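Local coordinates for protein transcriptional regulator, TetR family (Agrobacterium tumefaciens, PDB 3C2B) that probably binds DNA as a dimeric transcriptional regulator of the TetR family, pairing a helix-turn-helix domain with an all-helical C-terminal domain, at residues A[15-20]-A[54-59]; A[20-25]-A[67-72]; A[96-101]-A[189-194]; A[142-147]-A[163-168]. All coordinates share one frame; numbering follows the deposited sequence.

Contact 1 (A[15-20]-A[54-59])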
loop_
_atom_site.group_PDB
_atom_site.type_symbol
_atom_site.label_atom_id
_atom_site.label_comp_id
_atom_site.label_asym_id
_atom_site.label_seq_id
_atom_site.Cartn_x
_atom_site.Cartn_y
_atom_site.Cartn_z
ATOM N N PRO A 15 29.365 0.937 -18.586
ATOM C CA PRO A 15 29.027 -0.231 -19.424
ATOM C C PRO A 15 28.952 -1.563 -18.669
ATOM O O PRO A 15 27.910 -2.237 -18.679
ATOM C CB PRO A 15 30.172 -0.269 -20.434
ATOM C CG PRO A 15 30.547 1.168 -20.614
ATOM C CD PRO A 15 30.183 1.908 -19.340
ATOM N N ARG A 16 30.051 -1.922 -18.009
ATOM C CA ARG A 16 30.136 -3.155 -17.237
ATOM C C ARG A 16 29.286 -3.106 -15.953
ATOM O O ARG A 16 28.616 -4.100 -15.597
ATOM C CB ARG A 16 31.604 -3.464 -16.918
ATOM C CG ARG A 16 31.855 -4.699 -16.059
ATOM C CD ARG A 16 31.246 -5.970 -16.649
ATOM N NE ARG A 16 31.787 -7.169 -16.010
ATOM C CZ ARG A 16 31.123 -8.311 -15.846
ATOM N NH1 ARG A 16 29.867 -8.430 -16.259
ATOM N NH2 ARG A 16 31.719 -9.335 -15.248
ATOM N N GLN A 17 29.337 -1.972 -15.252
ATOM C CA GLN A 17 28.599 -1.795 -14.002
ATOM C C GLN A 17 27.078 -1.889 -14.222
ATOM O O GLN A 17 26.361 -2.465 -13.393
ATOM C CB GLN A 17 28.976 -0.474 -13.331
ATOM C CG GLN A 17 30.352 -0.464 -12.675
ATOM C CD GLN A 17 30.743 0.924 -12.191
ATOM O OE1 GLN A 17 30.192 1.445 -11.214
ATOM N NE2 GLN A 17 31.709 1.529 -12.876
ATOM N N ASN A 18 26.614 -1.347 -15.353
ATOM C CA ASN A 18 25.217 -1.455 -15.781
ATOM C C ASN A 18 24.774 -2.896 -16.120
ATOM O O ASN A 18 23.777 -3.380 -15.562
ATOM C CB ASN A 18 24.926 -0.480 -16.925
ATOM C CG ASN A 18 25.094 0.979 -16.507
ATOM O OD1 ASN A 18 25.137 1.301 -15.316
ATOM N ND2 ASN A 18 25.195 1.866 -17.488
ATOM N N ALA A 19 25.509 -3.585 -16.996
ATOM C CA ALA A 19 25.206 -4.979 -17.320
ATOM C C ALA A 19 25.040 -5.831 -16.054
ATOM O O ALA A 19 24.134 -6.673 -15.981
ATOM C CB ALA A 19 26.276 -5.561 -18.207
ATOM N N VAL A 20 25.909 -5.595 -15.064
ATOM C CA VAL A 20 25.898 -6.312 -13.783
ATOM C C VAL A 20 24.626 -6.012 -12.954
ATOM O O VAL A 20 23.954 -6.915 -12.435
ATOM C CB VAL A 20 27.195 -5.996 -12.956
ATOM C CG1 VAL A 20 27.023 -6.329 -11.462
ATOM C CG2 VAL A 20 28.432 -6.724 -13.546
ATOM N N LYS A 54 34.589 -3.342 -4.733
ATOM C CA LYS A 54 35.172 -2.074 -5.215
ATOM C C LYS A 54 34.257 -1.311 -6.186
ATOM O O LYS A 54 34.481 -0.128 -6.454
ATOM C CB LYS A 54 36.607 -2.253 -5.763
ATOM C CG LYS A 54 36.768 -2.352 -7.284
ATOM C CD LYS A 54 36.777 -3.799 -7.767
ATOM C CE LYS A 54 37.178 -3.919 -9.236
ATOM N NZ LYS A 54 38.586 -4.367 -9.402
ATOM N N TRP A 55 33.227 -1.984 -6.695
ATOM C CA TRP A 55 32.209 -1.321 -7.512
ATOM C C TRP A 55 31.194 -0.543 -6.665
ATOM O O TRP A 55 30.914 0.631 -6.954
ATOM C CB TRP A 55 31.471 -2.326 -8.412
ATOM C CG TRP A 55 32.297 -2.904 -9.552
ATOM C CD1 TRP A 55 33.461 -2.407 -10.073
ATOM C CD2 TRP A 55 31.984 -4.072 -10.324
ATOM N NE1 TRP A 55 33.905 -3.207 -11.105
ATOM C CE2 TRP A 55 33.013 -4.234 -11.280
ATOM C CE3 TRP A 55 30.934 -5.003 -10.294
ATOM C CZ2 TRP A 55 33.022 -5.287 -12.200
ATOM C CZ3 TRP A 55 30.953 -6.058 -11.210
ATOM C CH2 TRP A 55 31.986 -6.186 -12.146
ATOM N N PHE A 56 30.658 -1.203 -5.627
ATOM C CA PHE A 56 29.479 -0.712 -4.876
ATOM C C PHE A 56 29.663 -0.637 -3.348
ATOM O O PHE A 56 28.675 -0.547 -2.609
ATOM C CB PHE A 56 28.215 -1.567 -5.177
ATOM C CG PHE A 56 28.082 -2.012 -6.620
ATOM C CD1 PHE A 56 28.040 -3.369 -6.930
ATOM C CD2 PHE A 56 28.002 -1.072 -7.672
ATOM C CE1 PHE A 56 27.916 -3.794 -8.256
ATOM C CE2 PHE A 56 27.886 -1.485 -9.007
ATOM C CZ PHE A 56 27.842 -2.849 -9.299
ATOM N N GLY A 57 30.906 -0.677 -2.872
ATOM C CA GLY A 57 31.167 -0.692 -1.431
ATOM C C GLY A 57 30.854 -2.049 -0.824
ATOM O O GLY A 57 31.565 -3.016 -1.073
ATOM N N ASP A 58 29.786 -2.121 -0.030
ATOM C CA ASP A 58 29.359 -3.373 0.607
ATOM C C ASP A 58 28.019 -3.872 0.044
ATOM O O ASP A 58 27.550 -3.380 -0.981
ATOM C CB ASP A 58 29.290 -3.204 2.136
ATOM C CG ASP A 58 28.758 -1.837 2.558
ATOM O OD1 ASP A 58 29.551 -0.872 2.569
ATOM O OD2 ASP A 58 27.557 -1.726 2.891
ATOM N N ARG A 59 27.420 -4.858 0.708
ATOM C CA ARG A 59 26.079 -5.326 0.363
ATOM C C ARG A 59 25.101 -4.148 0.322
ATOM O O ARG A 59 24.410 -3.952 -0.675
ATOM C CB ARG A 59 25.632 -6.430 1.340
ATOM C CG ARG A 59 24.101 -6.685 1.528
ATOM C CD ARG A 59 23.332 -6.906 0.217
ATOM N NE ARG A 59 22.497 -8.116 0.178
ATOM C CZ ARG A 59 21.304 -8.288 0.761
ATOM N NH1 ARG A 59 20.678 -9.443 0.598
ATOM N NH2 ARG A 59 20.726 -7.344 1.504
#

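Contact 2 (A[20-25]-A[67-72])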
loop_
_atom_site.group_PDB
_atom_site.type_symbol
_atom_site.label_atom_id
_atom_site.label_comp_id
_atom_site.label_asym_id
_atom_site.label_seq_id
_atom_site.Cartn_x
_atom_site.Cartn_y
_atom_site.Cartn_z
ATOM N N VAL A 20 25.909 -5.595 -15.064
ATOM C CA VAL A 20 25.898 -6.312 -13.783
ATOM C C VAL A 20 24.626 -6.012 -12.954
ATOM O O VAL A 20 23.954 -6.915 -12.435
ATOM C CB VAL A 20 27.195 -5.996 -12.956
ATOM C CG1 VAL A 20 27.023 -6.329 -11.462
ATOM C CG2 VAL A 20 28.432 -6.724 -13.546
ATOM N N LEU A 21 24.311 -4.726 -12.842
ATOM C CA LEU A 21 23.130 -4.273 -12.157
ATOM C C LEU A 21 21.846 -4.812 -12.806
ATOM O O LEU A 21 20.872 -5.103 -12.093
ATOM C CB LEU A 21 23.143 -2.740 -12.047
ATOM C CG LEU A 21 24.171 -2.171 -11.050
ATOM C CD1 LEU A 21 24.313 -0.664 -11.176
ATOM C CD2 LEU A 21 23.902 -2.592 -9.583
ATOM N N ASP A 22 21.845 -4.956 -14.135
ATOM C CA ASP A 22 20.756 -5.644 -14.841
ATOM C C ASP A 22 20.567 -7.105 -14.411
ATOM O O ASP A 22 19.441 -7.588 -14.327
ATOM C CB ASP A 22 20.927 -5.566 -16.358
ATOM C CG ASP A 22 20.311 -4.305 -16.965
ATOM O OD1 ASP A 22 19.433 -3.649 -16.347
ATOM O OD2 ASP A 22 20.719 -3.975 -18.102
ATOM N N GLN A 23 21.663 -7.806 -14.144
ATOM C CA GLN A 23 21.577 -9.168 -13.616
ATOM C C GLN A 23 20.999 -9.195 -12.205
ATOM O O GLN A 23 20.237 -10.111 -11.842
ATOM C CB GLN A 23 22.945 -9.855 -13.631
ATOM C CG GLN A 23 23.394 -10.364 -15.007
ATOM C CD GLN A 23 22.262 -10.984 -15.820
ATOM O OE1 GLN A 23 22.064 -10.624 -16.980
ATOM N NE2 GLN A 23 21.511 -11.908 -15.212
ATOM N N ALA A 24 21.363 -8.180 -11.418
ATOM C CA ALA A 24 20.958 -8.094 -10.017
ATOM C C ALA A 24 19.463 -7.760 -9.894
ATOM O O ALA A 24 18.753 -8.353 -9.069
ATOM C CB ALA A 24 21.833 -7.097 -9.256
ATOM N N LEU A 25 19.005 -6.825 -10.727
ATOM C CA LEU A 25 17.577 -6.527 -10.905
ATOM C C LEU A 25 16.792 -7.779 -11.327
ATOM O O LEU A 25 15.746 -8.067 -10.748
ATOM C CB LEU A 25 17.377 -5.395 -11.928
ATOM C CG LEU A 25 17.402 -3.934 -11.441
ATOM C CD1 LEU A 25 18.362 -3.692 -10.267
ATOM C CD2 LEU A 25 17.649 -2.937 -12.582
ATOM N N ILE A 67 18.855 0.416 -6.811
ATOM C CA ILE A 67 17.757 1.391 -6.704
ATOM C C ILE A 67 18.026 2.661 -7.552
ATOM O O ILE A 67 17.132 3.108 -8.276
ATOM C CB ILE A 67 17.450 1.768 -5.226
ATOM C CG1 ILE A 67 16.898 0.548 -4.474
ATOM C CG2 ILE A 67 16.480 2.970 -5.140
ATOM C CD1 ILE A 67 16.616 0.755 -2.977
ATOM N N THR A 68 19.237 3.232 -7.476
ATOM C CA THR A 68 19.526 4.463 -8.230
ATOM C C THR A 68 19.833 4.213 -9.715
ATOM O O THR A 68 19.674 5.123 -10.531
ATOM C CB THR A 68 20.615 5.334 -7.574
ATOM O OG1 THR A 68 21.891 4.699 -7.701
ATOM C CG2 THR A 68 20.296 5.572 -6.101
ATOM N N PHE A 69 20.281 3.003 -10.055
ATOM C CA PHE A 69 20.437 2.566 -11.458
ATOM C C PHE A 69 19.058 2.459 -12.107
ATOM O O PHE A 69 18.869 2.914 -13.229
ATOM C CB PHE A 69 21.170 1.204 -11.517
ATOM C CG PHE A 69 21.163 0.529 -12.880
ATOM C CD1 PHE A 69 21.957 1.008 -13.928
ATOM C CD2 PHE A 69 20.393 -0.619 -13.104
ATOM C CE1 PHE A 69 21.960 0.371 -15.187
ATOM C CE2 PHE A 69 20.401 -1.264 -14.366
ATOM C CZ PHE A 69 21.186 -0.772 -15.401
ATOM N N GLN A 70 18.095 1.866 -11.393
ATOM C CA GLN A 70 16.757 1.727 -11.947
ATOM C C GLN A 70 16.053 3.081 -12.083
ATOM O O GLN A 70 15.546 3.418 -13.160
ATOM C CB GLN A 70 15.923 0.747 -11.136
ATOM C CG GLN A 70 14.475 0.640 -11.599
ATOM C CD GLN A 70 14.293 -0.086 -12.940
ATOM O OE1 GLN A 70 15.251 -0.537 -13.571
ATOM N NE2 GLN A 70 13.037 -0.205 -13.367
ATOM N N GLN A 71 16.047 3.843 -10.987
ATOM C CA GLN A 71 15.507 5.210 -10.940
ATOM C C GLN A 71 15.982 6.048 -12.139
ATOM O O GLN A 71 15.294 6.986 -12.535
ATOM C CB GLN A 71 15.819 5.902 -9.579
ATOM C CG GLN A 71 14.934 5.380 -8.387
ATOM C CD GLN A 71 15.202 6.006 -6.987
ATOM O OE1 GLN A 71 16.120 6.788 -6.788
ATOM N NE2 GLN A 71 14.403 5.615 -6.020
ATOM N N SER A 72 17.130 5.677 -12.726
ATOM C CA SER A 72 17.719 6.347 -13.910
ATOM C C SER A 72 17.045 6.036 -15.245
ATOM O O SER A 72 17.132 6.830 -16.183
ATOM C CB SER A 72 19.206 5.975 -14.071
ATOM O OG SER A 72 20.000 6.572 -13.071
#

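Contact 3 (A[96-101]-A[189-194])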
loop_
_atom_site.group_PDB
_atom_site.type_symbol
_atom_site.label_atom_id
_atom_site.label_comp_id
_atom_site.label_asym_id
_atom_site.label_seq_id
_atom_site.Cartn_x
_atom_site.Cartn_y
_atom_site.Cartn_z
ATOM N N PHE A 96 -2.685 10.029 -16.604
ATOM C CA PHE A 96 -1.901 9.971 -15.408
ATOM C C PHE A 96 -2.260 8.732 -14.518
ATOM O O PHE A 96 -1.391 7.931 -14.134
ATOM C CB PHE A 96 -2.051 11.253 -14.587
ATOM C CG PHE A 96 -1.366 11.144 -13.290
ATOM C CD1 PHE A 96 0.018 11.394 -13.209
ATOM C CD2 PHE A 96 -2.061 10.689 -12.155
ATOM C CE1 PHE A 96 0.712 11.229 -12.005
ATOM C CE2 PHE A 96 -1.362 10.506 -10.921
ATOM C CZ PHE A 96 0.037 10.769 -10.864
ATOM N N ALA A 97 -3.538 8.596 -14.174
ATOM C CA ALA A 97 -3.950 7.521 -13.242
ATOM C C ALA A 97 -3.524 6.142 -13.752
ATOM O O ALA A 97 -3.017 5.324 -12.987
ATOM C CB ALA A 97 -5.448 7.593 -13.001
ATOM N N HIS A 98 -3.712 5.906 -15.052
ATOM C CA HIS A 98 -3.366 4.646 -15.697
ATOM C C HIS A 98 -1.835 4.435 -15.704
ATOM O O HIS A 98 -1.352 3.341 -15.379
ATOM C CB HIS A 98 -3.959 4.687 -17.139
ATOM C CG HIS A 98 -4.018 3.363 -17.849
ATOM N ND1 HIS A 98 -4.864 3.146 -18.929
ATOM C CD2 HIS A 98 -3.314 2.209 -17.691
ATOM C CE1 HIS A 98 -4.678 1.918 -19.396
ATOM N NE2 HIS A 98 -3.760 1.326 -18.650
ATOM N N ASP A 99 -1.079 5.483 -16.086
ATOM C CA ASP A 99 0.386 5.495 -15.932
ATOM C C ASP A 99 0.836 5.170 -14.477
ATOM O O ASP A 99 1.743 4.391 -14.274
ATOM C CB ASP A 99 0.949 6.863 -16.312
ATOM C CG ASP A 99 0.847 7.161 -17.786
ATOM O OD1 ASP A 99 0.551 6.254 -18.597
ATOM O OD2 ASP A 99 1.097 8.333 -18.151
ATOM N N LEU A 100 0.221 5.777 -13.486
ATOM C CA LEU A 100 0.537 5.458 -12.062
ATOM C C LEU A 100 0.381 3.946 -11.742
ATOM O O LEU A 100 1.306 3.299 -11.230
ATOM C CB LEU A 100 -0.301 6.307 -11.093
ATOM C CG LEU A 100 -0.092 5.989 -9.569
ATOM C CD1 LEU A 100 1.405 6.064 -9.150
ATOM C CD2 LEU A 100 -0.923 6.960 -8.674
ATOM N N LEU A 101 -0.783 3.401 -12.085
ATOM C CA LEU A 101 -1.087 2.006 -11.839
ATOM C C LEU A 101 -0.043 1.095 -12.509
ATOM O O LEU A 101 0.491 0.162 -11.903
ATOM C CB LEU A 101 -2.498 1.723 -12.349
ATOM C CG LEU A 101 -3.562 2.313 -11.422
ATOM C CD1 LEU A 101 -4.920 2.425 -12.167
ATOM C CD2 LEU A 101 -3.652 1.580 -10.010
ATOM N N ASP A 189 -7.687 -4.118 -15.564
ATOM C CA ASP A 189 -8.707 -3.097 -15.823
ATOM C C ASP A 189 -8.234 -1.696 -15.393
ATOM O O ASP A 189 -9.012 -0.910 -14.841
ATOM C CB ASP A 189 -10.060 -3.481 -15.178
ATOM C CG ASP A 189 -10.084 -3.258 -13.649
ATOM O OD1 ASP A 189 -9.029 -3.413 -12.960
ATOM O OD2 ASP A 189 -11.184 -2.906 -13.147
ATOM N N PHE A 190 -6.971 -1.382 -15.681
ATOM C CA PHE A 190 -6.415 -0.091 -15.294
ATOM C C PHE A 190 -7.153 1.066 -15.926
ATOM O O PHE A 190 -7.307 2.116 -15.322
ATOM C CB PHE A 190 -4.908 -0.012 -15.534
ATOM C CG PHE A 190 -4.091 -0.884 -14.593
ATOM C CD1 PHE A 190 -4.674 -1.459 -13.457
ATOM C CD2 PHE A 190 -2.739 -1.111 -14.828
ATOM C CE1 PHE A 190 -3.927 -2.246 -12.543
ATOM C CE2 PHE A 190 -1.981 -1.910 -13.913
ATOM C CZ PHE A 190 -2.600 -2.469 -12.767
ATOM N N SER A 191 -7.581 0.866 -17.165
ATOM C CA SER A 191 -8.329 1.856 -17.888
ATOM C C SER A 191 -9.609 2.249 -17.167
ATOM O O SER A 191 -9.916 3.435 -17.039
ATOM C CB SER A 191 -8.731 1.275 -19.240
ATOM O OG SER A 191 -8.645 2.297 -20.167
ATOM N N ALA A 192 -10.390 1.252 -16.759
ATOM C CA ALA A 192 -11.652 1.497 -16.054
ATOM C C ALA A 192 -11.375 2.112 -14.688
ATOM O O ALA A 192 -12.080 3.014 -14.252
ATOM C CB ALA A 192 -12.455 0.198 -15.895
ATOM N N ARG A 193 -10.336 1.646 -14.015
ATOM C CA ARG A 193 -9.981 2.192 -12.717
ATOM C C ARG A 193 -9.608 3.664 -12.794
ATOM O O ARG A 193 -10.019 4.459 -11.950
ATOM C CB ARG A 193 -8.860 1.360 -12.057
ATOM C CG ARG A 193 -8.343 1.954 -10.726
ATOM C CD ARG A 193 -9.537 2.333 -9.774
ATOM N NE ARG A 193 -10.377 1.153 -9.553
ATOM C CZ ARG A 193 -11.643 1.167 -9.134
ATOM N NH1 ARG A 193 -12.291 0.018 -8.972
ATOM N NH2 ARG A 193 -12.274 2.317 -8.884
ATOM N N ALA A 194 -8.814 4.034 -13.809
ATOM C CA ALA A 194 -8.441 5.442 -14.009
ATOM C C ALA A 194 -9.616 6.411 -14.265
ATOM O O ALA A 194 -9.637 7.513 -13.697
ATOM C CB ALA A 194 -7.396 5.571 -15.138
#

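Contact 4 (A[142-147]-A[163-168])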
loop_
_atom_site.group_PDB
_atom_site.type_symbol
_atom_site.label_atom_id
_atom_site.label_comp_id
_atom_site.label_asym_id
_atom_site.label_seq_id
_atom_site.Cartn_x
_atom_site.Cartn_y
_atom_site.Cartn_z
ATOM N N ARG A 142 4.615 15.248 -12.106
ATOM C CA ARG A 142 3.565 15.156 -13.119
ATOM C C ARG A 142 2.205 15.541 -12.499
ATOM O O ARG A 142 1.557 16.467 -12.956
ATOM C CB ARG A 142 3.495 13.736 -13.684
ATOM C CG ARG A 142 3.031 13.612 -15.111
ATOM C CD ARG A 142 1.628 14.140 -15.297
ATOM N NE ARG A 142 1.560 15.137 -16.376
ATOM C CZ ARG A 142 1.123 14.910 -17.612
ATOM N NH1 ARG A 142 1.103 15.894 -18.501
ATOM N NH2 ARG A 142 0.721 13.703 -17.965
ATOM N N ALA A 143 1.834 14.861 -11.425
ATOM C CA ALA A 143 0.541 14.989 -10.819
ATOM C C ALA A 143 0.279 16.404 -10.308
ATOM O O ALA A 143 -0.785 16.956 -10.581
ATOM C CB ALA A 143 0.371 13.947 -9.711
ATOM N N ARG A 144 1.273 16.991 -9.629
ATOM C CA ARG A 144 1.171 18.357 -9.097
ATOM C C ARG A 144 1.081 19.366 -10.224
ATOM O O ARG A 144 0.319 20.324 -10.127
ATOM C CB ARG A 144 2.380 18.729 -8.232
ATOM C CG ARG A 144 2.655 17.813 -7.068
ATOM C CD ARG A 144 3.777 18.447 -6.222
ATOM N NE ARG A 144 4.867 17.509 -5.965
ATOM C CZ ARG A 144 4.906 16.628 -4.963
ATOM N NH1 ARG A 144 3.918 16.525 -4.073
ATOM N NH2 ARG A 144 5.954 15.837 -4.861
ATOM N N GLY A 145 1.886 19.152 -11.266
ATOM C CA GLY A 145 1.845 19.977 -12.489
ATOM C C GLY A 145 0.449 20.026 -13.101
ATOM O O GLY A 145 -0.089 21.088 -13.386
ATOM N N LEU A 146 -0.147 18.861 -13.259
ATOM C CA LEU A 146 -1.531 18.695 -13.715
ATOM C C LEU A 146 -2.587 19.349 -12.809
ATOM O O LEU A 146 -3.494 20.014 -13.276
ATOM C CB LEU A 146 -1.803 17.205 -13.778
ATOM C CG LEU A 146 -2.441 16.616 -15.009
ATOM C CD1 LEU A 146 -1.970 17.320 -16.267
ATOM C CD2 LEU A 146 -2.136 15.099 -15.053
ATOM N N ILE A 147 -2.456 19.143 -11.504
ATOM C CA ILE A 147 -3.372 19.661 -10.529
ATOM C C ILE A 147 -3.256 21.183 -10.491
ATOM O O ILE A 147 -4.268 21.888 -10.407
ATOM C CB ILE A 147 -3.119 18.991 -9.154
ATOM C CG1 ILE A 147 -3.472 17.486 -9.224
ATOM C CG2 ILE A 147 -3.941 19.644 -8.042
ATOM C CD1 ILE A 147 -3.335 16.745 -7.849
ATOM N N GLU A 163 -2.933 17.651 -0.494
ATOM C CA GLU A 163 -4.061 16.917 0.000
ATOM C C GLU A 163 -4.971 16.477 -1.162
ATOM O O GLU A 163 -5.471 15.361 -1.177
ATOM C CB GLU A 163 -4.779 17.813 1.000
ATOM C CG GLU A 163 -5.948 17.234 1.695
ATOM C CD GLU A 163 -5.646 16.130 2.705
ATOM O OE1 GLU A 163 -4.519 16.017 3.233
ATOM O OE2 GLU A 163 -6.598 15.387 2.993
ATOM N N ALA A 164 -5.137 17.353 -2.150
ATOM C CA ALA A 164 -5.824 16.985 -3.369
ATOM C C ALA A 164 -5.098 15.842 -4.040
ATOM O O ALA A 164 -5.738 14.920 -4.488
ATOM C CB ALA A 164 -5.945 18.164 -4.325
ATOM N N TYR A 165 -3.768 15.909 -4.132
ATOM C CA TYR A 165 -2.988 14.790 -4.738
ATOM C C TYR A 165 -3.071 13.527 -3.884
ATOM O O TYR A 165 -3.255 12.404 -4.403
ATOM C CB TYR A 165 -1.525 15.198 -5.032
ATOM C CG TYR A 165 -0.641 14.075 -5.608
ATOM C CD1 TYR A 165 -1.182 13.094 -6.462
ATOM C CD2 TYR A 165 0.732 14.022 -5.336
ATOM C CE1 TYR A 165 -0.408 12.068 -6.994
ATOM C CE2 TYR A 165 1.540 12.980 -5.908
ATOM C CZ TYR A 165 0.945 12.028 -6.742
ATOM O OH TYR A 165 1.679 10.976 -7.277
ATOM N N ARG A 166 -2.975 13.706 -2.568
ATOM C CA ARG A 166 -3.185 12.613 -1.612
ATOM C C ARG A 166 -4.491 11.822 -1.862
ATOM O O ARG A 166 -4.466 10.542 -1.944
ATOM C CB ARG A 166 -3.043 13.113 -0.128
ATOM C CG ARG A 166 -3.015 11.960 0.883
ATOM C CD ARG A 166 -3.067 12.417 2.376
ATOM N NE ARG A 166 -3.006 11.273 3.280
ATOM C CZ ARG A 166 -4.025 10.440 3.547
ATOM N NH1 ARG A 166 -5.221 10.625 3.009
ATOM N NH2 ARG A 166 -3.852 9.409 4.345
ATOM N N SER A 167 -5.599 12.561 -1.978
ATOM C CA SER A 167 -6.907 11.993 -2.263
ATOM C C SER A 167 -6.913 11.275 -3.617
ATOM O O SER A 167 -7.365 10.153 -3.706
ATOM C CB SER A 167 -7.988 13.073 -2.293
ATOM O OG SER A 167 -8.211 13.625 -0.997
ATOM N N PHE A 168 -6.401 11.917 -4.651
ATOM C CA PHE A 168 -6.355 11.347 -5.992
ATOM C C PHE A 168 -5.576 10.057 -5.981
ATOM O O PHE A 168 -6.016 9.045 -6.548
ATOM C CB PHE A 168 -5.696 12.346 -6.946
ATOM C CG PHE A 168 -5.858 12.025 -8.415
ATOM C CD1 PHE A 168 -6.982 11.341 -8.904
ATOM C CD2 PHE A 168 -4.878 12.421 -9.323
ATOM C CE1 PHE A 168 -7.125 11.097 -10.281
ATOM C CE2 PHE A 168 -5.036 12.193 -10.703
ATOM C CZ PHE A 168 -6.164 11.518 -11.173
#

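Contact 1 (A[15-20]-A[54-59])
R16 turns its guanidinium to the C-terminal end of helix 38-45, where NH1 bonds to the carbonyl of A45 and NH2, weakly, to that of N46, while NE passes 4.0 Å from CH2 of W55. This joins the first helix of the TetR DNA-binding domain to helix 49-56, the second helix of the predicted helix-turn-helix motif. The guanidinium and indole planes stand 77° apart, so the arginine does not stack on the ring. Its chain leaves with CG anti to the backbone N (chi1 177°) and bends at chi2, and it brushes the six-membered part of the indole along the way. One turn on, V20 brings CG2 to 3.5 Å from W55 CZ3, the two side chains meeting nearly at a right angle. From Q17, CG lies over one face of the indole, 4.4 Å from its CG. V20 also touches L41 and A45, which ties this patch to helix 38-45. W55 in turn covers its neighbour: its CB sits over the centre of the F56 ring, 3.5 Å above the plane. At the edge of that same ring, V20 CG1 reaches CZ at 4.2 Å.

Contact 2 (A[20-25]-A[67-72])
F69 is gripped by three residues of segment 20-25. L21 lays CB over one face of the phenyl ring, a CH-pi contact 3.9 Å from the ring centroid and 21° off its normal, while its CD1 follows the ring back to F69 CB at 3.7 Å. Two groups meet the ring in its plane, at the edge. D22 brings OD1 to 3.2 Å from CE2, where the carboxylate oxygen faces the C-H rim, which is probably slightly positive. L25 sets CD2 3.6 Å from CD2 of F69. The ring gets there because its CG is anti to the backbone N (chi1 169°), which extends it toward helix 15-31. L25 CD2 also touches Q70 OE1 at 3.5 Å, and that oxygen is held by a hydrogen bond from K73 NZ. The short helical segments cross almost perpendicularly, at -100°, with axes 10.4 Å apart, a spacing spanned largely by the phenyl ring and the two leucines. Further out, M66 of helix 59-71 packs under L21, A24 and L25, L41 of helix 38-45 touches A24, and V108 of helix 107-120 meets L25 and Q70, so the DNA-binding domain here adjoins the C-terminal domain.

Contact 3 (A[96-101]-A[189-194])
The imidazole of H98 lies flat against the start of helix 190-205: over one face are F190 C, above the ring centre, and S191 N, 3.8 Å above the plane and nearer the rim. The phenyl ring of F190 takes L101 CB over the middle of one face, a CH-pi contact 3.8 Å from the centroid and only 11° off the normal. At its edge, near the ring plane, is H98 CD2, which also touches F190 CB at 3.5 Å. H98 and F190 cross at about a right angle, the histidine having swung out with CG anti to its backbone N (chi1 -165°). Both helices belong to the C-terminal domain of this TetR-family protein, and their segments run at 131° to each other with axes 8.5 Å apart. Small residues permit that approach: the CB atoms of A97 and A194 are 3.5 Å apart, and I172 of helix 161-173 packs against A97 and L101. L101 CD1 rests on the aliphatic part of R193, 3.7 Å from CG. The arginine then bends at chi2 and chi3 and leads its guanidinium off to the second subunit, where NH2 forms a salt bridge with E163 OE2.

Contact 4 (A[142-147]-A[163-168])
A143 presses its methyl on Y165: CB stands over one face of the phenol, displaced toward the rim, 3.4 Å from CE1 and 3.6 Å from the ring centroid. With CG anti to the backbone N (chi1 178°), the tyrosine extends toward helix 137-152. The phenol oxygen then reaches D140 on the same helix, OH bonding to OD1, which fixes the far end of the ring. I147 is extended in its outer part, CD1 anti to CA (chi2 -176°), which carries that methyl to 3.7 Å from Y165 CB, the two side chains crossing at about a right angle. Its other branch, CG2, reaches A164 CB at 4.5 Å. R144 comes loosely to the ring's edge, NH1 near the ring plane 4.2 Å from Y165 CD2, and its NH2 makes a weak, long ion pair with D140. A formic acid molecule, probably from the crystallisation liquor, lies about 4 Å from the side chain of Y165. Behind the contact, helix 161-173 meets the second subunit, R166 bonding to carbonyls of its L171 and I172, an arrangement consistent with the helical dimer interface of TetR-family C-terminal domains.

Contacts 1 and 2 hold the DNA-binding domain around helix 15-31. They share V20, their centres are about 9 Å apart, and N18 OD1 comes 3.3 Å from F69 CE1 while F56 CZ meets L21 CD2 at 4.0 Å. Contacts 3 and 4 lie in the C-terminal domain, contact 4 nested inside the loop that contact 3 closes. Their centres are about 15 Å apart, and F96, on the segment of contact 3, packs on contact 4, its CZ 3.4 Å from A143 CB and its CD2 3.6 Å from F168 CE2. The two also meet across the dimer, through helices 190-205 and 161-173 of different subunits. Contact 1 is remote from this region, its centre about 35 Å from that of contact 3.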